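Local coordinates for protein putative GTP pyrophosphokinase (Streptococcus mutans, PDB 3L9D) that probably makes the alarmone precursor pppGpp as a small RelA/SpoT-family synthetase, transferring pyrophosphate from ATP to GTP, at residues A[39-42]-A[43-46]; A[79-82]-A[83-87]; A[95-98]-A[99-103]; A[211-214]-A[215-219]; A[221-224]-A[225-229]. All blocks are in the same frame, centred on the assembly; numbering follows the deposited sequence.

Contact 1 (A[39-42]-A[43-46]); sequences EFLD and PYIQ
Phe40 and Tyr44 meet where the short helix 37-40 gives way to helix 42-64, their rings turned obliquely to each other. The planes stand 36° apart, and Tyr44 CE2 lies over one face of the Phe40 ring, 3.8 Å from Phe40 CZ. Phe40 reaches this place because its CG is anti to the backbone N (chi1 163°), which swings a ring that starts out away from residues 43-46 back to them. The edge of the Tyr44 ring faces the carbonyl oxygens of Phe40 and Leu41, with Tyr44 CD2 3.6 Å from Phe40 O, so slightly positive ring hydrogens face partly negative oxygens. Leu41 O is gripped twice: Ile45 N donates nearly head-on to it at 3.1 Å, while Tyr44 N comes from above the carbonyl plane at 3.0 Å. Gln46 N closes the next turn on Asp42 O. Proline suits position 43, in the first turn of the new helix, because its missing N-H costs no bond there; Pro43 CD packs 3.2 Å from Phe40 O. Leu41, buried and branched, adds its CD1 beside Tyr44 CD2 at 4.2 Å. The tyrosine hydroxyl is engaged by Thr99 of helix 98-101, and Phe40 also packs on Leu98 of that helix. Pro43 rests on Val159 and Thr161 of strand 150-161 and on Arg166 of strand 164-176, while Tyr44 touches Ile168 of the latter, placing the helix junction against the central mixed sheet.

Contact 2 (A[79-82]-A[83-87]); sequences KPIE and SIKEK
Lys79 lays its aliphatic chain across the first turn of helix 81-91, where its CG comes 3.6 Å from Ser83 CB and 4.0 Å from Ile84 CG1. This is a helix N-terminus with Pro80 at the N-cap, joined to the end of strand 73-78. With chi1 at 169°, CG of Lys79 is anti to the backbone N, and the chain starts extended before bending at chi3, so its methylenes cover the helix while the amine reaches a weak, long ion pair with Asp104. A long chain with a charged end suits this half-covered place. Pro80 O begins the helix by accepting a bond from Ile84 N at 3.1 Å and a weak one from Ser83 N. Small Ser83 lets the lysine methylenes and the Pro80 ring both come close, the first against its CB and the second near its OG. Buried Ile84 passes the lysine chain at a slant and turns its methyls to Leu41 and Met102, and Ile81 packs on Trp37 of helix 37-40. Lys85 bonds through its backbone to Ile81 O one turn earlier. Its extended side chain runs alongside Ile81 in the same direction, bringing Lys85 CE to 4.0 Å from Ile81 CG2.

Contact 3 (A[95-98]-A[99-103]); sequences KENL and TQDMQ
Leu98 and Met102 are tied through the backbone of a single helical turn, which follows the short 3-10 segment at 95-96. Leu98 O takes two bonds: one from Met102 N at 2.8 Å, tilted 20° from the carbonyl plane, and one from Asp101 N, which stands well above that plane. Asp101 N also makes a weak bond to Asn97 O. Asn97 holds the N-cap position, though its side chain makes no capping bond. Two waters bridge the turn's start instead, each taking the N-H of a first-turn residue. One accepts from Thr99 N and donates weakly to Lys95 O; the other accepts from Gln100 N at 2.6 Å and donates weakly to Glu96 O. Each water thus sits between a carbonyl and the N-H four residues on, in place of a direct bond.

Among the side chains, Leu98 and Met102 run side by side and point the same way, with Leu98 CD2 4.0 Å from Met102 CE. The flexible thioether bends at chi3 (-47°), which brings its end methyl round to the leucine, and both apolar chains are buried. On the more polar side, Asn97 and Asp101 also lie alongside each other, their amide and carboxylate planes 53° apart. The touch there is Asn97 CB against Asp101 OD2 at 3.6 Å. Leu98 packs on Met88 of helix 81-91, on Trp37 of helix 37-40 and on Ile93 in the loop between, while Met102 rests on Lys87 and Arg91, so the apolar side of the turn faces helices 81-91 and 37-40.

Contact 4 (A[211-214]-A[215-219]); sequences IAFQ and LDEEM
Residues 211-219 form an unbroken piece of the long alpha-helix 199-221, with successive i to i+4 bonds running from Leu215 N to Ile211 O and from Glu218 N to Gln214 O. The bond from Asp216 N to Ala212 O is nearly straight but long and weak, whereas Glu217 N reaches Phe213 O at 2.7 Å.

Phe213 and Glu217, one turn apart, carry the side-chain contact. They run side by side in the same direction, and the ring and carboxylate planes are only 18° apart. The ring starts away from residues 215-219, but with CG anti to the backbone N (chi1 -180°) it leans along the helix to the glutamate. Its CE2 touches the aliphatic Glu217 CG at 3.6 Å. The glutamate bends at chi2, which folds its carboxylate back alongside the ring. Glutamate suits this place because its methylenes can pack against an aromatic while its charged end remains available: Glu217 OE1 forms a salt bridge with Arg220. The ring is also touched by Pro145 and Arg149.

Gln214 and Glu218 form a second, more exposed pair, their side chains crossing with amide and carboxylate planes 62° apart. Glu218 CG lies 3.2 Å from Gln214 O. Another side of the helix turns inward, where buried Asp216 is hydrogen-bonded through OD2 to the hydroxyl of Thr176, with a long, weak ion pair to Arg149, beside Ala178 and Met179 of helix 177-193. Back at the aromatic pair, the shortest distance between the two side chains is Phe213 CZ to Glu217 OE1, 3.4 Å, from an oblique direction.

Contact 5 (A[221-224]-A[225-229]); sequences QIRD and DIKEA
Helix 223-230, the last helix modelled in the chain, begins here, with Ile222 at its N-cap after the end of helix 199-221. As isoleucine has no polar side-chain group with which to cap, its part in the turn falls to its carbonyl: Ile222 O accepts a bond from Ile226 N at 3.1 Å and a weak one from Asp225 N. The next turns close from Lys227 N to Arg223 O at 3.0 Å and from Glu228 N to Asp224 O. Ile222 and Ile226 meet near their ends, Ile222 CG1 lying 3.8 Å from Ile226 CD1. In Ile222 chi1 is 61°, placing CG1 between the backbone N and the carbonyl carbon, and from there it meets its partner's end methyl. Arg223 and Lys227 run side by side in the same direction, joined by their methylenes: Arg223 CG is 3.5 Å from Lys227 CE. Long chains suit this pairing because their methylenes can touch while the charged ends diverge: the lysine is extended, the arginine bends at chi3, and Arg223 NH1 and Lys227 NZ end 5.2 Å apart. Arg223 NE bonds to Arg220 O, and both chains touch Phe114. Asp224 supplies a nearby negative charge, which would be expected to ease the meeting of the two cations. A water links all three, donating to Asp224 OD1 at 2.8 Å and accepting from Lys227 NZ at 3.3 Å and, weakly, from Arg223 NH1.

In the fold
The five contacts follow one another along the chain and fall into two groups on opposite sides of its centre. Contacts 1, 2 and 3, with centres 12 to 14 Å apart, all touch one another, for example through Leu41 with Ile81 and Ile84 with Leu98. Together they join helices 37-40, 42-64, 81-91 and 98-101 into one cluster at one end of the mixed sheet. Contacts 4 and 5, with centres 15 Å apart, lie on consecutive helices 199-221 and 223-230 and meet through Met219 and Ile226. Some 33 to 44 Å separates centres between the groups, so the two, with no touch between them, lie at opposite sides of this RelA/SpoT-family protein.

Contact 1 (A[39-42]-A[43-46])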
# COMPACT_ATOMS: atom_id res chain seq x y z
N GLU A 39 -12.90 -7.90 19.09
CA GLU A 39 -12.58 -6.77 19.95
C GLU A 39 -11.21 -6.17 19.65
O GLU A 39 -11.06 -4.95 19.59
CB GLU A 39 -12.64 -7.15 21.42
CG GLU A 39 -11.95 -6.13 22.32
CD GLU A 39 -11.90 -6.54 23.77
OE1 GLU A 39 -10.97 -6.09 24.48
OE2 GLU A 39 -12.78 -7.32 24.21
N PHE A 40 -10.22 -7.03 19.50
CA PHE A 40 -8.85 -6.57 19.26
C PHE A 40 -8.80 -5.81 17.95
O PHE A 40 -8.10 -4.81 17.83
CB PHE A 40 -7.88 -7.75 19.25
CG PHE A 40 -6.55 -7.44 18.63
CD1 PHE A 40 -5.52 -6.93 19.38
CD2 PHE A 40 -6.33 -7.68 17.28
CE1 PHE A 40 -4.30 -6.64 18.81
CE2 PHE A 40 -5.13 -7.39 16.69
CZ PHE A 40 -4.10 -6.87 17.46
N LEU A 41 -9.57 -6.27 16.98
CA LEU A 41 -9.51 -5.74 15.64
C LEU A 41 -10.25 -4.41 15.48
O LEU A 41 -10.10 -3.73 14.46
CB LEU A 41 -10.05 -6.77 14.64
CG LEU A 41 -9.04 -7.45 13.71
CD1 LEU A 41 -7.61 -7.26 14.17
CD2 LEU A 41 -9.33 -8.92 13.54
N ASP A 42 -11.03 -4.03 16.48
CA ASP A 42 -11.93 -2.91 16.29
C ASP A 42 -11.25 -1.59 15.94
O ASP A 42 -11.69 -0.90 15.04
CB ASP A 42 -12.84 -2.70 17.50
CG ASP A 42 -13.85 -1.58 17.27
OD1 ASP A 42 -13.55 -0.42 17.67
OD2 ASP A 42 -14.91 -1.86 16.66
N PRO A 43 -10.19 -1.24 16.66
CA PRO A 43 -9.50 0.02 16.35
C PRO A 43 -8.79 0.01 14.98
O PRO A 43 -8.44 1.08 14.47
CB PRO A 43 -8.48 0.15 17.48
CG PRO A 43 -8.87 -0.86 18.50
CD PRO A 43 -9.56 -1.96 17.79
N TYR A 44 -8.57 -1.17 14.40
CA TYR A 44 -7.95 -1.26 13.09
C TYR A 44 -8.99 -1.09 12.01
O TYR A 44 -8.72 -0.52 10.95
CB TYR A 44 -7.24 -2.61 12.89
CG TYR A 44 -6.06 -2.82 13.80
CD1 TYR A 44 -4.77 -2.49 13.40
CD2 TYR A 44 -6.23 -3.35 15.06
CE1 TYR A 44 -3.69 -2.69 14.24
CE2 TYR A 44 -5.17 -3.56 15.90
CZ TYR A 44 -3.91 -3.22 15.49
OH TYR A 44 -2.86 -3.43 16.34
N ILE A 45 -10.20 -1.57 12.29
CA ILE A 45 -11.30 -1.36 11.37
C ILE A 45 -11.60 0.13 11.25
O ILE A 45 -11.80 0.64 10.14
CB ILE A 45 -12.56 -2.12 11.81
CG1 ILE A 45 -12.35 -3.63 11.59
CG2 ILE A 45 -13.78 -1.61 11.04
CD1 ILE A 45 -13.14 -4.50 12.51
N GLN A 46 -11.64 0.81 12.39
CA GLN A 46 -11.83 2.26 12.43
C GLN A 46 -10.72 2.98 11.67
O GLN A 46 -11.00 3.85 10.84
CB GLN A 46 -11.80 2.76 13.87
CG GLN A 46 -12.89 2.23 14.76
CD GLN A 46 -12.91 2.93 16.12
OE1 GLN A 46 -12.68 2.30 17.16
NE2 GLN A 46 -13.16 4.25 16.11

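Contact 2 (A[79-82]-A[83-87])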
# COMPACT_ATOMS: atom_id res chain seq x y z
N LYS A 79 -6.31 -6.84 7.75
CA LYS A 79 -5.77 -8.15 7.37
C LYS A 79 -6.61 -9.23 8.04
O LYS A 79 -6.92 -9.12 9.22
CB LYS A 79 -4.30 -8.24 7.77
CG LYS A 79 -3.74 -9.63 7.67
CD LYS A 79 -2.27 -9.68 8.10
CE LYS A 79 -1.36 -9.10 7.04
NZ LYS A 79 -0.18 -9.99 6.85
N PRO A 80 -6.98 -10.28 7.28
CA PRO A 80 -7.89 -11.33 7.78
C PRO A 80 -7.31 -12.10 8.97
O PRO A 80 -6.08 -12.24 9.05
CB PRO A 80 -8.04 -12.27 6.57
CG PRO A 80 -7.61 -11.46 5.38
CD PRO A 80 -6.53 -10.56 5.91
N ILE A 81 -8.16 -12.60 9.85
CA ILE A 81 -7.69 -13.28 11.06
C ILE A 81 -6.70 -14.42 10.81
O ILE A 81 -5.78 -14.64 11.62
CB ILE A 81 -8.86 -13.80 11.93
CG1 ILE A 81 -9.81 -12.65 12.30
CG2 ILE A 81 -8.32 -14.48 13.18
CD1 ILE A 81 -10.93 -13.03 13.26
N GLU A 82 -6.87 -15.15 9.71
CA GLU A 82 -6.00 -16.27 9.39
C GLU A 82 -4.61 -15.78 9.01
O GLU A 82 -3.59 -16.39 9.36
CB GLU A 82 -6.59 -17.09 8.24
CG GLU A 82 -7.81 -17.93 8.61
CD GLU A 82 -9.11 -17.12 8.65
OE1 GLU A 82 -9.20 -16.08 7.93
OE2 GLU A 82 -10.05 -17.53 9.37
N SER A 83 -4.56 -14.67 8.28
CA SER A 83 -3.29 -14.12 7.85
C SER A 83 -2.52 -13.56 9.04
O SER A 83 -1.29 -13.66 9.08
CB SER A 83 -3.50 -13.06 6.78
OG SER A 83 -4.29 -13.57 5.72
N ILE A 84 -3.23 -12.97 9.99
CA ILE A 84 -2.55 -12.52 11.20
C ILE A 84 -1.87 -13.70 11.91
O ILE A 84 -0.70 -13.62 12.28
CB ILE A 84 -3.49 -11.76 12.19
CG1 ILE A 84 -4.22 -10.61 11.48
CG2 ILE A 84 -2.68 -11.24 13.37
CD1 ILE A 84 -5.15 -9.82 12.38
N LYS A 85 -2.60 -14.80 12.07
CA LYS A 85 -2.11 -15.96 12.80
C LYS A 85 -0.88 -16.54 12.14
O LYS A 85 0.08 -16.93 12.82
CB LYS A 85 -3.19 -17.03 12.93
CG LYS A 85 -4.27 -16.70 13.96
CD LYS A 85 -5.43 -17.67 13.87
CE LYS A 85 -6.40 -17.46 15.02
NZ LYS A 85 -7.66 -18.23 14.85
N GLU A 86 -0.89 -16.60 10.82
CA GLU A 86 0.27 -17.08 10.09
C GLU A 86 1.45 -16.17 10.37
O GLU A 86 2.53 -16.64 10.77
CB GLU A 86 -0.01 -17.13 8.59
CG GLU A 86 0.89 -18.11 7.85
CD GLU A 86 0.79 -19.52 8.41
OE1 GLU A 86 1.81 -20.25 8.44
OE2 GLU A 86 -0.32 -19.90 8.85
N LYS A 87 1.26 -14.88 10.18
CA LYS A 87 2.34 -13.94 10.42
C LYS A 87 2.85 -14.10 11.85
O LYS A 87 4.02 -13.91 12.12
CB LYS A 87 1.88 -12.51 10.12

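Contact 3 (A[95-98]-A[99-103])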
# COMPACT_ATOMS: atom_id res chain seq x y z
N LYS A 95 0.39 -12.95 21.15
CA LYS A 95 -0.80 -12.10 21.07
C LYS A 95 -0.70 -10.83 21.92
O LYS A 95 -1.16 -9.76 21.51
CB LYS A 95 -2.08 -12.90 21.36
CG LYS A 95 -1.94 -13.94 22.45
CD LYS A 95 -3.26 -14.69 22.68
CE LYS A 95 -3.18 -15.62 23.91
NZ LYS A 95 -2.94 -14.88 25.21
N GLU A 96 -0.07 -10.94 23.09
CA GLU A 96 0.15 -9.77 23.95
C GLU A 96 1.02 -8.69 23.29
O GLU A 96 1.03 -7.53 23.71
CB GLU A 96 0.74 -10.18 25.31
CG GLU A 96 1.59 -11.46 25.29
CD GLU A 96 0.75 -12.74 25.13
OE1 GLU A 96 -0.38 -12.80 25.68
OE2 GLU A 96 1.22 -13.69 24.46
N ASN A 97 1.75 -9.06 22.24
CA ASN A 97 2.58 -8.10 21.53
C ASN A 97 2.11 -7.75 20.12
O ASN A 97 2.88 -7.18 19.35
CB ASN A 97 4.02 -8.59 21.46
CG ASN A 97 4.60 -8.84 22.83
OD1 ASN A 97 5.38 -9.77 23.01
ND2 ASN A 97 4.22 -8.01 23.80
N LEU A 98 0.86 -8.08 19.78
CA LEU A 98 0.37 -7.82 18.44
C LEU A 98 0.41 -6.33 18.10
O LEU A 98 1.00 -5.91 17.11
CB LEU A 98 -1.05 -8.33 18.27
CG LEU A 98 -1.22 -9.81 17.97
CD1 LEU A 98 -2.67 -10.07 17.65
CD2 LEU A 98 -0.33 -10.22 16.81
N THR A 99 -0.25 -5.53 18.92
CA THR A 99 -0.39 -4.13 18.61
C THR A 99 0.98 -3.46 18.51
O THR A 99 1.23 -2.69 17.60
CB THR A 99 -1.27 -3.40 19.63
OG1 THR A 99 -2.66 -3.64 19.33
CG2 THR A 99 -1.01 -1.90 19.57
N GLN A 100 1.87 -3.77 19.44
CA GLN A 100 3.15 -3.09 19.46
C GLN A 100 4.13 -3.66 18.43
O GLN A 100 5.06 -2.98 18.02
CB GLN A 100 3.75 -3.08 20.88
CG GLN A 100 4.57 -4.29 21.24
CD GLN A 100 5.38 -4.09 22.53
OE1 GLN A 100 6.55 -4.48 22.62
NE2 GLN A 100 4.75 -3.46 23.52
N ASP A 101 3.92 -4.90 17.99
CA ASP A 101 4.92 -5.56 17.14
C ASP A 101 4.50 -5.87 15.70
O ASP A 101 5.37 -6.03 14.84
CB ASP A 101 5.45 -6.83 17.81
CG ASP A 101 6.49 -6.55 18.91
OD1 ASP A 101 6.93 -5.37 19.08
OD2 ASP A 101 6.88 -7.52 19.60
N MET A 102 3.21 -5.98 15.43
CA MET A 102 2.76 -6.24 14.05
C MET A 102 2.45 -4.94 13.29
O MET A 102 1.72 -4.07 13.79
CB MET A 102 1.59 -7.24 14.02
CG MET A 102 1.18 -7.62 12.60
SD MET A 102 0.45 -9.27 12.40
CE MET A 102 1.62 -10.25 13.35
N GLN A 103 3.00 -4.82 12.09
CA GLN A 103 3.05 -3.54 11.39
C GLN A 103 1.95 -3.34 10.36
O GLN A 103 1.64 -2.21 10.00
CB GLN A 103 4.41 -3.36 10.70
CG GLN A 103 5.59 -3.27 11.66
CD GLN A 103 6.92 -3.08 10.93
OE1 GLN A 103 7.17 -3.70 9.90
NE2 GLN A 103 7.79 -2.24 11.48
O HOH W 1 -1.81 -6.40 21.49
O HOH W 2 1.35 -4.84 21.80

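Contact 4 (A[211-214]-A[215-219])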
# COMPACT_ATOMS: atom_id res chain seq x y z
N ILE A 211 7.09 -6.91 -18.45
CA ILE A 211 6.10 -6.18 -19.25
C ILE A 211 5.45 -5.09 -18.41
O ILE A 211 5.24 -3.97 -18.88
CB ILE A 211 5.03 -7.12 -19.79
CG1 ILE A 211 5.66 -8.13 -20.76
CG2 ILE A 211 3.91 -6.33 -20.48
CD1 ILE A 211 4.68 -9.16 -21.22
N ALA A 212 5.13 -5.43 -17.17
CA ALA A 212 4.61 -4.45 -16.22
C ALA A 212 5.55 -3.23 -16.14
O ALA A 212 5.11 -2.08 -16.32
CB ALA A 212 4.42 -5.08 -14.84
N PHE A 213 6.83 -3.49 -15.88
CA PHE A 213 7.82 -2.44 -15.79
C PHE A 213 7.92 -1.59 -17.08
O PHE A 213 8.05 -0.35 -17.01
CB PHE A 213 9.19 -3.04 -15.44
CG PHE A 213 10.28 -2.02 -15.32
CD1 PHE A 213 10.58 -1.44 -14.10
CD2 PHE A 213 11.01 -1.63 -16.44
CE1 PHE A 213 11.59 -0.50 -14.00
CE2 PHE A 213 12.01 -0.68 -16.34
CZ PHE A 213 12.29 -0.12 -15.12
N GLN A 214 7.90 -2.24 -18.24
CA GLN A 214 8.07 -1.53 -19.52
C GLN A 214 6.96 -0.50 -19.75
O GLN A 214 7.24 0.64 -20.14
CB GLN A 214 8.12 -2.49 -20.71
CG GLN A 214 9.51 -2.86 -21.17
CD GLN A 214 10.46 -1.66 -21.14
OE1 GLN A 214 10.23 -0.64 -21.79
NE2 GLN A 214 11.54 -1.79 -20.36
N LEU A 215 5.72 -0.93 -19.51
CA LEU A 215 4.53 -0.10 -19.65
C LEU A 215 4.67 1.16 -18.82
O LEU A 215 4.48 2.27 -19.34
CB LEU A 215 3.28 -0.89 -19.23
CG LEU A 215 1.91 -0.22 -19.27
CD1 LEU A 215 1.65 0.40 -20.64
CD2 LEU A 215 0.83 -1.23 -18.93
N ASP A 216 5.02 0.99 -17.54
CA ASP A 216 5.29 2.11 -16.63
C ASP A 216 6.47 2.95 -17.09
O ASP A 216 6.42 4.19 -17.06
CB ASP A 216 5.58 1.62 -15.20
CG ASP A 216 4.33 1.50 -14.33
OD1 ASP A 216 3.33 2.21 -14.57
OD2 ASP A 216 4.38 0.69 -13.38
N GLU A 217 7.54 2.28 -17.50
CA GLU A 217 8.75 2.99 -17.89
C GLU A 217 8.48 3.87 -19.12
O GLU A 217 8.97 5.00 -19.20
CB GLU A 217 9.91 2.02 -18.11
CG GLU A 217 11.30 2.56 -17.68
CD GLU A 217 11.27 3.32 -16.35
OE1 GLU A 217 10.62 2.84 -15.38
OE2 GLU A 217 11.89 4.40 -16.30
N GLU A 218 7.67 3.35 -20.04
CA GLU A 218 7.32 4.10 -21.25
C GLU A 218 6.44 5.31 -20.99
O GLU A 218 6.73 6.40 -21.45
CB GLU A 218 6.64 3.18 -22.26
CG GLU A 218 7.61 2.23 -22.92
CD GLU A 218 8.64 2.95 -23.77
OE1 GLU A 218 8.45 4.16 -24.02
OE2 GLU A 218 9.61 2.31 -24.19
N MET A 219 5.36 5.12 -20.24
CA MET A 219 4.44 6.23 -19.99
C MET A 219 5.05 7.39 -19.17
O MET A 219 4.72 8.56 -19.41
CB MET A 219 3.15 5.71 -19.36
CG MET A 219 2.22 4.99 -20.32
SD MET A 219 1.60 6.07 -21.63
CE MET A 219 0.31 5.02 -22.30

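Contact 5 (A[221-224]-A[225-229])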
# COMPACT_ATOMS: atom_id res chain seq x y z
N GLN A 221 7.75 8.70 -19.34
CA GLN A 221 8.60 9.54 -20.15
C GLN A 221 7.85 10.66 -20.86
O GLN A 221 8.37 11.77 -21.03
CB GLN A 221 9.42 8.68 -21.11
CG GLN A 221 10.72 8.25 -20.45
CD GLN A 221 11.37 7.05 -21.11
OE1 GLN A 221 11.03 6.70 -22.24
NE2 GLN A 221 12.31 6.42 -20.41
N ILE A 222 6.61 10.38 -21.25
CA ILE A 222 5.71 11.38 -21.81
C ILE A 222 4.75 11.89 -20.73
O ILE A 222 3.71 12.47 -21.03
CB ILE A 222 4.91 10.83 -23.00
CG1 ILE A 222 4.02 9.65 -22.58
CG2 ILE A 222 5.85 10.39 -24.11
CD1 ILE A 222 3.24 9.01 -23.74
N ARG A 223 5.12 11.67 -19.47
CA ARG A 223 4.22 11.99 -18.35
C ARG A 223 3.84 13.46 -18.27
O ARG A 223 2.69 13.79 -17.97
CB ARG A 223 4.79 11.47 -17.03
CG ARG A 223 5.06 12.52 -15.97
CD ARG A 223 6.03 11.97 -14.94
NE ARG A 223 7.29 11.61 -15.57
CZ ARG A 223 8.47 12.15 -15.27
NH1 ARG A 223 8.55 13.07 -14.31
NH2 ARG A 223 9.56 11.76 -15.91
N ASP A 224 4.79 14.35 -18.55
CA ASP A 224 4.48 15.78 -18.51
C ASP A 224 3.41 16.12 -19.54
O ASP A 224 2.58 17.01 -19.32
CB ASP A 224 5.73 16.62 -18.77
CG ASP A 224 6.70 16.58 -17.61
OD1 ASP A 224 6.27 16.95 -16.49
OD2 ASP A 224 7.86 16.17 -17.83
N ASP A 225 3.44 15.40 -20.65
CA ASP A 225 2.52 15.64 -21.76
C ASP A 225 1.12 15.15 -21.40
O ASP A 225 0.15 15.90 -21.49
CB ASP A 225 3.04 14.95 -23.02
CG ASP A 225 2.61 15.65 -24.29
OD1 ASP A 225 2.99 15.16 -25.38
OD2 ASP A 225 1.90 16.68 -24.21
N ILE A 226 1.01 13.89 -20.99
CA ILE A 226 -0.26 13.36 -20.51
C ILE A 226 -0.89 14.23 -19.44
O ILE A 226 -2.09 14.50 -19.50
CB ILE A 226 -0.13 11.93 -19.97
CG1 ILE A 226 0.30 10.97 -21.08
CG2 ILE A 226 -1.45 11.49 -19.33
CD1 ILE A 226 0.83 9.66 -20.60
N LYS A 227 -0.11 14.66 -18.45
CA LYS A 227 -0.67 15.44 -17.33
C LYS A 227 -1.27 16.70 -17.89
O LYS A 227 -2.34 17.15 -17.47
CB LYS A 227 0.41 15.83 -16.31
CG LYS A 227 1.07 14.69 -15.54
CD LYS A 227 2.09 15.27 -14.55
CE LYS A 227 2.84 14.19 -13.78
NZ LYS A 227 3.89 14.78 -12.89
N GLU A 228 -0.55 17.28 -18.84
CA GLU A 228 -0.95 18.52 -19.48
C GLU A 228 -2.29 18.34 -20.19
O GLU A 228 -3.16 19.21 -20.10
CB GLU A 228 0.12 18.97 -20.47
CG GLU A 228 -0.03 20.40 -20.96
CD GLU A 228 1.28 20.99 -21.46
OE1 GLU A 228 2.35 20.38 -21.21
OE2 GLU A 228 1.23 22.07 -22.09
N ALA A 229 -2.46 17.22 -20.88
CA ALA A 229 -3.71 16.95 -21.59
C ALA A 229 -4.87 16.80 -20.61
O ALA A 229 -5.93 17.41 -20.79
CB ALA A 229 -3.56 15.72 -22.46
O HOH W 3 6.69 14.96 -14.56